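Local coordinates for alpha-galactosidase (Thermus thermophilus, PDB 6LCJ), which probably hydrolyses terminal alpha-galactosyl groups from galactosides, at residues 51-56 against 305-310; 425-430 against 458-463. All coordinates share one frame; numbering follows the deposited sequence.

How the interactions relate
Following the chain from its N terminus, residues 51-56 lie in a loop of the N-terminal beta domain, between strands 44-48 and 56-59. Interaction 1 brings them onto residues 305-310, just after barrel strand 298-303, and so closes a span of 248 residues that includes the first barrel strands. The chain then adds three more barrel strands before interaction 2 opens on helix 415-428. That contact closes a much shorter span of 27 residues and ties the helix to strand 458-462 of the small C-terminal sheet. The two follow in series, neither nested nor crossed, with centres 24 Å apart: one joins the N-terminal domain to the barrel, the other the barrel to the C-terminal sheet.

Interaction 1. Residues 51-56 against 305-310; sequences QSWSLA and FLYAAA
Trp53 drives the far corner of its indole into Phe305 at the C-terminal end of the (beta/alpha)8 barrel, the end at which TIM-barrel enzymes hold their active sites. The tryptophan belongs to a type I turn, Gln51 to Ser54, that the N-terminal beta domain extends toward the loop after barrel strand 298-303. The pair is T-shaped: CH2 of Trp53 stands 3.5 Å above the phenyl plane of Phe305, over its centre. The two six-membered rings have centroids 4.9 Å apart, and their planes meet at 78°. With its CG beside the backbone N (chi1 -51°), Trp53 carries its six-membered ring outward from the turn, where it meets both aromatic residues of 305-310. Its next ring atom, CZ3, lies 3.9 Å from CE2 of Tyr307, whose side chain runs roughly at right angles to the indole.

Tyr307 holds CG between its backbone N and carbonyl carbon (chi1 75°), and its ring lies alongside the amide of Gln51, both side chains pointing the same way. NE2 of Gln51 comes 3.6 Å from CD2 of Tyr307, and the amide and ring planes are close to parallel. This is van der Waals contact, since no hydrogen bond crosses between the segments. The phenol OH is held by the backbone O of Ala264, while its oxygen also lies in plane at the edge of the Phe305 ring. Outside the pair, Phe305 also meets the ring of Trp268, and Trp53 touches Asp304.

Gln51 bends at chi2, which turns OE1 back over its own turn. There OE1 accepts a weak hydrogen bond from Trp53 N at 3.3 Å and lies 3.2 Å above the indole plane of Trp53, offset toward the rim.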
ATOM      1  N   GLN E  51      23.482  25.038   8.424  1.00 20.30           N
ATOM      2  CA  GLN E  51      23.842  25.651   9.692  1.00 22.06           C
ATOM      3  C   GLN E  51      25.087  24.977  10.282  1.00 23.78           C
ATOM      4  O   GLN E  51      25.669  24.052   9.704  1.00 24.96           O
ATOM      5  CB  GLN E  51      22.647  25.623  10.670  1.00 22.35           C
ATOM      6  CG  GLN E  51      21.975  24.277  10.828  1.00 26.92           C
ATOM      7  CD  GLN E  51      21.839  23.856  12.281  1.00 32.15           C
ATOM      8  OE1 GLN E  51      22.761  24.051  13.078  1.00 29.39           O
ATOM      9  NE2 GLN E  51      20.689  23.264  12.634  1.00 29.28           N
ATOM     10  N   SER E  52      25.494  25.477  11.452  1.00 26.69           N
ATOM     11  CA  SER E  52      26.724  25.042  12.122  1.00 22.87           C
ATOM     12  C   SER E  52      26.866  23.526  12.160  1.00 23.31           C
ATOM     13  O   SER E  52      27.890  22.980  11.739  1.00 28.48           O
ATOM     14  CB  SER E  52      26.748  25.597  13.544  1.00 21.50           C
ATOM     15  OG  SER E  52      26.948  27.001  13.525  1.00 23.33           O
ATOM     16  N   TRP E  53      25.843  22.828  12.663  1.00 25.35           N
ATOM     17  CA  TRP E  53      25.908  21.383  12.845  1.00 21.78           C
ATOM     18  C   TRP E  53      25.753  20.623  11.531  1.00 25.28           C
ATOM     19  O   TRP E  53      26.093  19.435  11.473  1.00 24.87           O
ATOM     20  CB  TRP E  53      24.837  20.934  13.858  1.00 24.13           C
ATOM     21  CG  TRP E  53      24.892  21.730  15.143  1.00 25.90           C
ATOM     22  CD1 TRP E  53      26.017  22.209  15.759  1.00 23.99           C
ATOM     23  CD2 TRP E  53      23.786  22.168  15.941  1.00 27.36           C
ATOM     24  NE1 TRP E  53      25.681  22.906  16.887  1.00 24.96           N
ATOM     25  CE2 TRP E  53      24.318  22.900  17.026  1.00 27.91           C
ATOM     26  CE3 TRP E  53      22.397  22.010  15.853  1.00 27.94           C
ATOM     27  CZ2 TRP E  53      23.505  23.477  18.018  1.00 25.82           C
ATOM     28  CZ3 TRP E  53      21.586  22.597  16.851  1.00 26.85           C
ATOM     29  CH2 TRP E  53      22.148  23.307  17.912  1.00 23.71           C
ATOM     30  N   SER E  54      25.271  21.281  10.481  1.00 25.55           N
ATOM     31  CA  SER E  54      24.974  20.593   9.228  1.00 26.83           C
ATOM     32  C   SER E  54      26.240  20.051   8.565  1.00 26.66           C
ATOM     33  O   SER E  54      27.345  20.562   8.763  1.00 25.28           O
ATOM     34  CB  SER E  54      24.248  21.531   8.266  1.00 23.70           C
ATOM     35  OG  SER E  54      22.962  21.842   8.759  1.00 23.59           O
ATOM     36  N   LEU E  55      26.063  19.002   7.769  1.00 25.06           N
ATOM     37  CA  LEU E  55      27.182  18.409   7.057  1.00 23.58           C
ATOM     38  C   LEU E  55      27.674  19.330   5.945  1.00 28.19           C
ATOM     39  O   LEU E  55      26.887  19.799   5.112  1.00 27.49           O
ATOM     40  CB  LEU E  55      26.784  17.062   6.463  1.00 24.46           C
ATOM     41  CG  LEU E  55      27.912  16.471   5.606  1.00 27.70           C
ATOM     42  CD1 LEU E  55      28.876  15.659   6.446  1.00 19.79           C
ATOM     43  CD2 LEU E  55      27.373  15.656   4.432  1.00 27.97           C
ATOM     44  N   ALA E  56      28.980  19.582   5.933  1.00 21.89           N
ATOM     45  CA  ALA E  56      29.668  20.165   4.792  1.00 20.78           C
ATOM     46  C   ALA E  56      30.756  19.191   4.363  1.00 27.85           C
ATOM     47  O   ALA E  56      31.652  18.874   5.159  1.00 27.37           O
ATOM     48  CB  ALA E  56      30.265  21.529   5.141  1.00 22.07           C
ATOM     49  N   PHE E 305      21.393  27.565  18.871  1.00 25.75           N
ATOM     50  CA  PHE E 305      20.176  27.108  18.213  1.00 26.06           C
ATOM     51  C   PHE E 305      19.570  28.210  17.365  1.00 27.37           C
ATOM     52  O   PHE E 305      18.350  28.342  17.290  1.00 29.61           O
ATOM     53  CB  PHE E 305      19.148  26.597  19.228  1.00 26.09           C
ATOM     54  CG  PHE E 305      19.546  25.320  19.901  1.00 24.68           C
ATOM     55  CD1 PHE E 305      20.482  25.322  20.927  1.00 28.37           C
ATOM     56  CD2 PHE E 305      18.993  24.113  19.502  1.00 25.99           C
ATOM     57  CE1 PHE E 305      20.861  24.136  21.552  1.00 30.82           C
ATOM     58  CE2 PHE E 305      19.366  22.919  20.123  1.00 27.98           C
ATOM     59  CZ  PHE E 305      20.300  22.933  21.150  1.00 28.20           C
ATOM     60  N   LEU E 306      20.424  29.018  16.741  1.00 24.20           N
ATOM     61  CA  LEU E 306      19.968  30.167  15.978  1.00 22.29           C
ATOM     62  C   LEU E 306      19.266  29.779  14.683  1.00 30.20           C
ATOM     63  O   LEU E 306      18.626  30.641  14.067  1.00 28.94           O
ATOM     64  CB  LEU E 306      21.151  31.088  15.677  1.00 26.32           C
ATOM     65  CG  LEU E 306      21.811  31.838  16.850  1.00 23.06           C
ATOM     66  CD1 LEU E 306      22.979  32.668  16.330  1.00 26.86           C
ATOM     67  CD2 LEU E 306      20.816  32.712  17.556  1.00 24.72           C
ATOM     68  N   TYR E 307      19.365  28.511  14.253  1.00 27.67           N
ATOM     69  CA  TYR E 307      18.520  28.041  13.158  1.00 28.30           C
ATOM     70  C   TYR E 307      17.030  28.258  13.461  1.00 28.89           C
ATOM     71  O   TYR E 307      16.223  28.407  12.535  1.00 28.07           O
ATOM     72  CB  TYR E 307      18.793  26.553  12.876  1.00 26.04           C
ATOM     73  CG  TYR E 307      18.179  25.646  13.923  1.00 25.14           C
ATOM     74  CD1 TYR E 307      16.872  25.191  13.805  1.00 25.60           C
ATOM     75  CD2 TYR E 307      18.896  25.275  15.045  1.00 24.91           C
ATOM     76  CE1 TYR E 307      16.303  24.397  14.774  1.00 26.51           C
ATOM     77  CE2 TYR E 307      18.330  24.476  16.015  1.00 24.93           C
ATOM     78  CZ  TYR E 307      17.040  24.044  15.876  1.00 24.36           C
ATOM     79  OH  TYR E 307      16.492  23.262  16.853  1.00 25.87           O
ATOM     80  N   ALA E 308      16.638  28.244  14.739  1.00 23.43           N
ATOM     81  CA  ALA E 308      15.225  28.410  15.055  1.00 24.28           C
ATOM     82  C   ALA E 308      14.682  29.731  14.529  1.00 29.09           C
ATOM     83  O   ALA E 308      13.509  29.814  14.149  1.00 30.85           O
ATOM     84  CB  ALA E 308      15.000  28.299  16.559  1.00 23.51           C
ATOM     85  N   ALA E 309      15.518  30.768  14.474  1.00 28.66           N
ATOM     86  CA  ALA E 309      15.081  32.062  13.978  1.00 23.93           C
ATOM     87  C   ALA E 309      14.962  32.116  12.457  1.00 33.82           C
ATOM     88  O   ALA E 309      14.447  33.112  11.924  1.00 35.22           O
ATOM     89  CB  ALA E 309      16.044  33.146  14.455  1.00 28.00           C
ATOM     90  N   ALA E 310      15.428  31.088  11.744  1.00 30.65           N
ATOM     91  CA  ALA E 310      15.451  31.106  10.285  1.00 29.17           C
ATOM     92  C   ALA E 310      14.614  29.990   9.674  1.00 26.78           C
ATOM     93  O   ALA E 310      14.674  29.775   8.460  1.00 29.92           O
ATOM     94  CB  ALA E 310      16.890  31.036   9.768  1.00 24.42           C
TER

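Interaction 2. Residues 425-430 against 458-463; sequences AHFTGF and VRRLGP
His426, in the last turn of helix 415-428, meets Val458 with its CB alone: that atom lies 3.5 Å from CG2 of Val458. Its imidazole leads away from the strand and makes an edge-to-face pair with Phe451. The contact joins a helix of the TIM barrel, the one before barrel strand 431-433, to the outer strand 458-462 of the C-terminal three-stranded antiparallel sheet.

Phe427 contributes the largest share of the contact, closely followed by Val458. Its CG is anti to the backbone N (chi1 -174°), which extends the ring from the helix across Val458, the two side chains crossing at about a right angle. CD1 of Phe427 sits 3.6 Å from CG1 of Val458, and the valine CB also lies in the ring plane, at the edge. The valine thus straddles the helix surface, CG1 against the phenyl and CG2 against His426. Phe466, on the adjacent strand 465-468, adds an edge-to-face ring to Phe427. Cutting Val458 back to an alanine removes CG1 and CG2, and would probably open a gap between helix and strand, leaving CD1 of Phe427 and CB of His426 without their methyl partners.

Thr428 then ends the helix in an ST turn, its OG1 accepting from Phe430 N at 3.2 Å, and Gly429 leaves helical geometry with a positive phi of 76°.

Farther along the strand, Arg460 meets the phenyl ring of Phe427 loosely, its backbone N 4.2 Å and its CB 4.3 Å from CE1 of Phe427. Its NH2 donates nearly straight to Pro463 O, 2.9 Å away and in the guanidinium plane, and also bonds Leu388 O, while NE makes a longer, bent bond to Gly462 O at 3.3 Å. No hydrogen bond links the two segments, so their union rests on apolar fit, with the arginine's charged end bonded to backbone carbonyls away from it.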
ATOM      1  N   ALA E 425      42.365  24.187  16.206  1.00 27.25           N
ATOM      2  CA  ALA E 425      42.367  25.394  17.032  1.00 29.06           C
ATOM      3  C   ALA E 425      43.575  26.277  16.723  1.00 30.64           C
ATOM      4  O   ALA E 425      43.453  27.504  16.638  1.00 34.42           O
ATOM      5  CB  ALA E 425      42.347  25.030  18.517  1.00 27.83           C
ATOM      6  N   HIS E 426      44.753  25.679  16.553  1.00 31.84           N
ATOM      7  CA  HIS E 426      45.913  26.475  16.167  1.00 29.65           C
ATOM      8  C   HIS E 426      45.691  27.137  14.814  1.00 28.84           C
ATOM      9  O   HIS E 426      45.977  28.323  14.645  1.00 31.87           O
ATOM     10  CB  HIS E 426      47.169  25.611  16.132  1.00 29.90           C
ATOM     11  CG  HIS E 426      47.717  25.266  17.481  1.00 32.44           C
ATOM     12  ND1 HIS E 426      47.973  26.216  18.444  1.00 32.70           N
ATOM     13  CD2 HIS E 426      48.086  24.076  18.014  1.00 31.19           C
ATOM     14  CE1 HIS E 426      48.462  25.626  19.519  1.00 34.80           C
ATOM     15  NE2 HIS E 426      48.546  24.329  19.284  1.00 33.50           N
ATOM     16  N   PHE E 427      45.155  26.399  13.844  1.00 26.90           N
ATOM     17  CA  PHE E 427      44.966  26.972  12.516  1.00 27.28           C
ATOM     18  C   PHE E 427      43.965  28.129  12.536  1.00 29.58           C
ATOM     19  O   PHE E 427      44.205  29.183  11.945  1.00 34.06           O
ATOM     20  CB  PHE E 427      44.523  25.886  11.544  1.00 28.48           C
ATOM     21  CG  PHE E 427      44.440  26.348  10.117  1.00 33.88           C
ATOM     22  CD1 PHE E 427      45.583  26.471   9.346  1.00 37.41           C
ATOM     23  CD2 PHE E 427      43.216  26.657   9.544  1.00 32.66           C
ATOM     24  CE1 PHE E 427      45.510  26.884   8.028  1.00 34.96           C
ATOM     25  CE2 PHE E 427      43.140  27.069   8.225  1.00 30.60           C
ATOM     26  CZ  PHE E 427      44.291  27.189   7.473  1.00 32.41           C
ATOM     27  N   THR E 428      42.825  27.949  13.192  1.00 32.26           N
ATOM     28  CA  THR E 428      41.841  29.022  13.245  1.00 28.99           C
ATOM     29  C   THR E 428      42.224  30.108  14.239  1.00 29.70           C
ATOM     30  O   THR E 428      41.725  31.234  14.123  1.00 29.39           O
ATOM     31  CB  THR E 428      40.452  28.483  13.634  1.00 27.03           C
ATOM     32  OG1 THR E 428      40.521  27.871  14.926  1.00 27.93           O
ATOM     33  CG2 THR E 428      39.933  27.466  12.620  1.00 24.15           C
ATOM     34  N   GLY E 429      43.072  29.787  15.221  1.00 25.75           N
ATOM     35  CA  GLY E 429      43.340  30.681  16.326  1.00 19.92           C
ATOM     36  C   GLY E 429      42.256  30.769  17.379  1.00 27.91           C
ATOM     37  O   GLY E 429      42.381  31.583  18.293  1.00 33.03           O
ATOM     38  N   PHE E 430      41.187  29.963  17.281  1.00 30.27           N
ATOM     39  CA  PHE E 430      40.079  29.977  18.237  1.00 27.57           C
ATOM     40  C   PHE E 430      40.337  28.884  19.267  1.00 27.20           C
ATOM     41  O   PHE E 430      40.123  27.700  18.999  1.00 32.30           O
ATOM     42  CB  PHE E 430      38.744  29.774  17.522  1.00 25.23           C
ATOM     43  CG  PHE E 430      37.551  30.226  18.319  1.00 26.56           C
ATOM     44  CD1 PHE E 430      37.181  29.568  19.478  1.00 28.51           C
ATOM     45  CD2 PHE E 430      36.789  31.316  17.905  1.00 28.09           C
ATOM     46  CE1 PHE E 430      36.067  29.991  20.224  1.00 32.24           C
ATOM     47  CE2 PHE E 430      35.676  31.741  18.631  1.00 26.93           C
ATOM     48  CZ  PHE E 430      35.312  31.082  19.794  1.00 30.47           C
ATOM     49  N   VAL E 458      50.735  27.410  11.793  1.00 48.56           N
ATOM     50  CA  VAL E 458      50.123  26.337  11.020  1.00 47.29           C
ATOM     51  C   VAL E 458      50.009  26.798   9.577  1.00 48.69           C
ATOM     52  O   VAL E 458      49.743  27.975   9.304  1.00 54.39           O
ATOM     53  CB  VAL E 458      48.742  25.920  11.574  1.00 45.06           C
ATOM     54  CG1 VAL E 458      48.261  24.629  10.909  1.00 42.96           C
ATOM     55  CG2 VAL E 458      48.814  25.704  13.063  1.00 40.41           C
ATOM     56  N   ARG E 459      50.225  25.869   8.656  1.00 45.16           N
ATOM     57  CA  ARG E 459      50.167  26.147   7.235  1.00 45.43           C
ATOM     58  C   ARG E 459      49.395  25.014   6.588  1.00 46.84           C
ATOM     59  O   ARG E 459      49.522  23.860   7.008  1.00 48.17           O
ATOM     60  CB  ARG E 459      51.583  26.271   6.645  1.00 53.63           C
ATOM     61  CG  ARG E 459      51.678  26.046   5.145  1.00 61.50           C
ATOM     62  CD  ARG E 459      52.843  26.822   4.556  1.00 72.21           C
ATOM     63  NE  ARG E 459      54.036  26.704   5.395  1.00 80.11           N
ATOM     64  CZ  ARG E 459      54.922  25.714   5.302  1.00 80.09           C
ATOM     65  NH1 ARG E 459      54.753  24.750   4.402  1.00 74.54           N
ATOM     66  NH2 ARG E 459      55.978  25.687   6.109  1.00 74.39           N
ATOM     67  N   ARG E 460      48.582  25.332   5.585  1.00 45.35           N
ATOM     68  CA  ARG E 460      47.851  24.297   4.865  1.00 48.02           C
ATOM     69  C   ARG E 460      48.644  23.842   3.649  1.00 50.50           C
ATOM     70  O   ARG E 460      49.039  24.659   2.812  1.00 59.52           O
ATOM     71  CB  ARG E 460      46.470  24.783   4.430  1.00 51.46           C
ATOM     72  CG  ARG E 460      45.399  23.693   4.532  1.00 51.76           C
ATOM     73  CD  ARG E 460      44.024  24.215   4.150  1.00 51.64           C
ATOM     74  NE  ARG E 460      43.019  23.166   4.231  1.00 52.64           N
ATOM     75  CZ  ARG E 460      41.732  23.395   4.478  1.00 52.75           C
ATOM     76  NH1 ARG E 460      41.315  24.642   4.664  1.00 46.67           N
ATOM     77  NH2 ARG E 460      40.865  22.385   4.549  1.00 42.54           N
ATOM     78  N   LEU E 461      48.877  22.538   3.558  1.00 47.40           N
ATOM     79  CA  LEU E 461      49.585  21.956   2.429  1.00 48.77           C
ATOM     80  C   LEU E 461      48.646  21.395   1.383  1.00 52.65           C
ATOM     81  O   LEU E 461      49.022  21.297   0.212  1.00 52.84           O
ATOM     82  CB  LEU E 461      50.525  20.852   2.915  1.00 48.98           C
ATOM     83  CG  LEU E 461      51.374  21.303   4.104  1.00 52.85           C
ATOM     84  CD1 LEU E 461      52.118  20.133   4.726  1.00 54.74           C
ATOM     85  CD2 LEU E 461      52.332  22.411   3.684  1.00 51.43           C
ATOM     86  N   GLY E 462      47.437  21.033   1.791  1.00 58.12           N
ATOM     87  CA  GLY E 462      46.424  20.527   0.903  1.00 55.22           C
ATOM     88  C   GLY E 462      45.090  20.549   1.609  1.00 55.18           C
ATOM     89  O   GLY E 462      44.978  21.010   2.749  1.00 57.69           O
ATOM     90  N   PRO E 463      44.049  20.045   0.947  1.00 59.06           N
ATOM     91  CA  PRO E 463      42.708  20.050   1.566  1.00 53.10           C
ATOM     92  C   PRO E 463      42.643  19.387   2.940  1.00 53.97           C
ATOM     93  O   PRO E 463      41.850  19.816   3.787  1.00 52.99           O
ATOM     94  CB  PRO E 463      41.856  19.297   0.534  1.00 51.73           C
ATOM     95  CG  PRO E 463      42.577  19.520  -0.776  1.00 56.79           C
ATOM     96  CD  PRO E 463      44.034  19.546  -0.440  1.00 52.92           C
TER